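Local coordinates for iron-containing superoxide dismutase B2 (Trypanosoma brucei, PDB 3ESF), which probably destroys superoxide radicals with an active-site iron, converting them to hydrogen peroxide and dioxygen, at residues 10-15 with 28-33. The protein carries 1 engineered substitution. Sequence-based numbering, arbitrary orientation.
Sequences WGYDGL and HYDKHH. With FE (Fe (III) ion), chain E.
A single, very short hydrogen bond ties the loop to the helix: Tyr12 OH donates to Asp30 OD1 at 2.5 Å, and no other polar pair links 10-15 with 28-33. OD1, which lies at the edge of the Tyr12 ring near its plane, accepts with its syn lone pair; ring and carboxylate planes are 65° apart. Tyrosine suits this place because the backbones stay well separated, the nearest CA atoms, of Tyr12 and Tyr29, being 8.5 Å apart; the long Tyr12 side chain, with its hydroxyl at the end, bridges that gap. Aspartate suits the helix side, its CB pointing toward the loop and its short carboxylate offering the acceptor. Tyr12 is the second residue of a type I beta turn from Gly11 to Gly14; Gly11 itself adopts positive phi (87°), readily tolerated without a side chain. Tyr29 packs beside the hydroxyl, its CD2 3.8 Å from Tyr12 OH and 4.2 Å from Tyr12 CE2. Its chi1 of -174°, with CG anti to the backbone N, carries the ring from the helix toward the loop, while its own hydroxyl hydrogen-bonds to Pro6 O. Helix 22-45, which has a pi-type turn at 28-33, also carries the iron ligand His28 next to Tyr29 and Asp30; His76, Asp161, His165 and a water complete this metal site of iron/manganese superoxide dismutases, here bordering the N-terminal alpha-hairpin domain's loop-to-helix contact.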
loop_
_atom_site.group_PDB
_atom_site.type_symbol
_atom_site.label_atom_id
_atom_site.label_comp_id
_atom_site.label_asym_id
_atom_site.label_seq_id
_atom_site.Cartn_x
_atom_site.Cartn_y
_atom_site.Cartn_z
ATOM N N TRP A 10 17.412 13.659 -12.718
ATOM C CA TRP A 10 18.497 12.931 -13.369
ATOM C C TRP A 10 18.061 12.037 -14.532
ATOM O O TRP A 10 18.829 11.172 -14.963
ATOM C CB TRP A 10 19.241 12.085 -12.328
ATOM C CG TRP A 10 18.405 11.763 -11.136
ATOM C CD1 TRP A 10 18.542 12.284 -9.876
ATOM C CD2 TRP A 10 17.282 10.874 -11.077
ATOM N NE1 TRP A 10 17.588 11.772 -9.044
ATOM C CE2 TRP A 10 16.797 10.905 -9.747
ATOM C CE3 TRP A 10 16.628 10.057 -12.023
ATOM C CZ2 TRP A 10 15.696 10.138 -9.326
ATOM C CZ3 TRP A 10 15.558 9.279 -11.612
ATOM C CH2 TRP A 10 15.086 9.337 -10.268
ATOM N N GLY A 11 16.828 12.218 -15.013
ATOM C CA GLY A 11 16.338 11.512 -16.211
ATOM C C GLY A 11 15.729 10.159 -15.890
ATOM O O GLY A 11 15.983 9.610 -14.829
ATOM N N TYR A 12 14.948 9.602 -16.815
ATOM C CA TYR A 12 14.234 8.336 -16.556
ATOM C C TYR A 12 15.185 7.192 -16.240
ATOM O O TYR A 12 14.905 6.360 -15.381
ATOM C CB TYR A 12 13.310 7.948 -17.734
ATOM C CG TYR A 12 12.069 8.803 -17.820
ATOM C CD1 TYR A 12 12.024 9.909 -18.669
ATOM C CD2 TYR A 12 10.947 8.524 -17.026
ATOM C CE1 TYR A 12 10.897 10.712 -18.744
ATOM C CE2 TYR A 12 9.805 9.323 -17.090
ATOM C CZ TYR A 12 9.788 10.411 -17.958
ATOM O OH TYR A 12 8.679 11.212 -18.035
ATOM N N ASP A 13 16.318 7.165 -16.942
ATOM C CA ASP A 13 17.314 6.091 -16.769
ATOM C C ASP A 13 18.418 6.455 -15.790
ATOM O O ASP A 13 19.399 5.737 -15.687
ATOM C CB ASP A 13 17.929 5.712 -18.119
ATOM C CG ASP A 13 18.781 6.832 -18.719
ATOM O OD1 ASP A 13 18.840 7.956 -18.156
ATOM O OD2 ASP A 13 19.385 6.589 -19.780
ATOM N N GLY A 14 18.255 7.558 -15.069
ATOM C CA GLY A 14 19.320 8.124 -14.237
ATOM C C GLY A 14 19.843 7.249 -13.113
ATOM O O GLY A 14 21.023 7.335 -12.740
ATOM N N LEU A 15 18.972 6.383 -12.587
ATOM C CA LEU A 15 19.344 5.519 -11.462
ATOM C C LEU A 15 19.531 4.045 -11.876
ATOM O O LEU A 15 19.761 3.180 -11.006
ATOM C CB LEU A 15 18.316 5.640 -10.310
ATOM C CG LEU A 15 18.046 7.027 -9.689
ATOM C CD1 LEU A 15 17.271 6.948 -8.413
ATOM C CD2 LEU A 15 19.325 7.764 -9.419
ATOM N N HIS A 28 6.659 4.915 -12.198
ATOM C CA HIS A 28 6.464 5.619 -10.939
ATOM C C HIS A 28 6.196 7.133 -11.145
ATOM O O HIS A 28 5.266 7.721 -10.541
ATOM C CB HIS A 28 7.677 5.371 -10.036
ATOM C CG HIS A 28 7.429 5.695 -8.606
ATOM N ND1 HIS A 28 8.406 5.602 -7.647
ATOM C CD2 HIS A 28 6.316 6.135 -7.973
ATOM C CE1 HIS A 28 7.908 5.969 -6.481
ATOM N NE2 HIS A 28 6.642 6.293 -6.653
ATOM N N TYR A 29 7.008 7.735 -12.016
ATOM C CA TYR A 29 6.874 9.142 -12.370
ATOM C C TYR A 29 5.702 9.367 -13.327
ATOM O O TYR A 29 4.840 10.185 -13.026
ATOM C CB TYR A 29 8.191 9.719 -12.951
ATOM C CG TYR A 29 8.175 11.221 -13.204
ATOM C CD1 TYR A 29 8.647 12.126 -12.231
ATOM C CD2 TYR A 29 7.712 11.739 -14.424
ATOM C CE1 TYR A 29 8.629 13.503 -12.458
ATOM C CE2 TYR A 29 7.671 13.096 -14.655
ATOM C CZ TYR A 29 8.135 13.985 -13.668
ATOM O OH TYR A 29 8.121 15.347 -13.920
ATOM N N ASP A 30 5.664 8.644 -14.456
ATOM C CA ASP A 30 4.675 8.934 -15.522
ATOM C C ASP A 30 3.246 8.545 -15.142
ATOM O O ASP A 30 2.306 9.225 -15.529
ATOM C CB ASP A 30 5.026 8.268 -16.856
ATOM C CG ASP A 30 6.152 8.968 -17.603
ATOM O OD1 ASP A 30 6.553 10.089 -17.214
ATOM O OD2 ASP A 30 6.643 8.391 -18.598
ATOM N N LYS A 31 3.102 7.435 -14.420
ATOM C CA LYS A 31 1.785 6.933 -14.027
ATOM C C LYS A 31 1.375 7.423 -12.635
ATOM O O LYS A 31 0.411 8.178 -12.530
ATOM C CB LYS A 31 1.678 5.404 -14.199
ATOM C CG LYS A 31 2.120 4.874 -15.610
ATOM C CD LYS A 31 1.202 5.418 -16.716
ATOM C CE LYS A 31 1.138 4.528 -17.980
ATOM N NZ LYS A 31 2.451 4.027 -18.528
ATOM N N HIS A 32 2.108 7.048 -11.582
ATOM C CA HIS A 32 1.717 7.422 -10.223
ATOM C C HIS A 32 1.855 8.897 -9.918
ATOM O O HIS A 32 0.859 9.529 -9.559
ATOM C CB HIS A 32 2.405 6.557 -9.146
ATOM C CG HIS A 32 2.107 5.100 -9.301
ATOM N ND1 HIS A 32 0.936 4.537 -8.845
ATOM C CD2 HIS A 32 2.774 4.114 -9.950
ATOM C CE1 HIS A 32 0.917 3.254 -9.159
ATOM N NE2 HIS A 32 2.013 2.972 -9.842
ATOM N N HIS A 33 3.063 9.436 -10.071
ATOM C CA HIS A 33 3.372 10.821 -9.691
ATOM C C HIS A 33 2.558 11.797 -10.561
ATOM O O HIS A 33 1.817 12.642 -10.027
ATOM C CB HIS A 33 4.906 11.088 -9.738
ATOM C CG HIS A 33 5.334 12.388 -9.101
ATOM N ND1 HIS A 33 6.632 12.849 -9.146
ATOM C CD2 HIS A 33 4.627 13.340 -8.439
ATOM C CE1 HIS A 33 6.708 14.021 -8.536
ATOM N NE2 HIS A 33 5.501 14.337 -8.093
HETATM FE FE FE E . 5.174 6.521 -5.054
HETATM O O HOH W 1 3.985 6.677 -3.283
#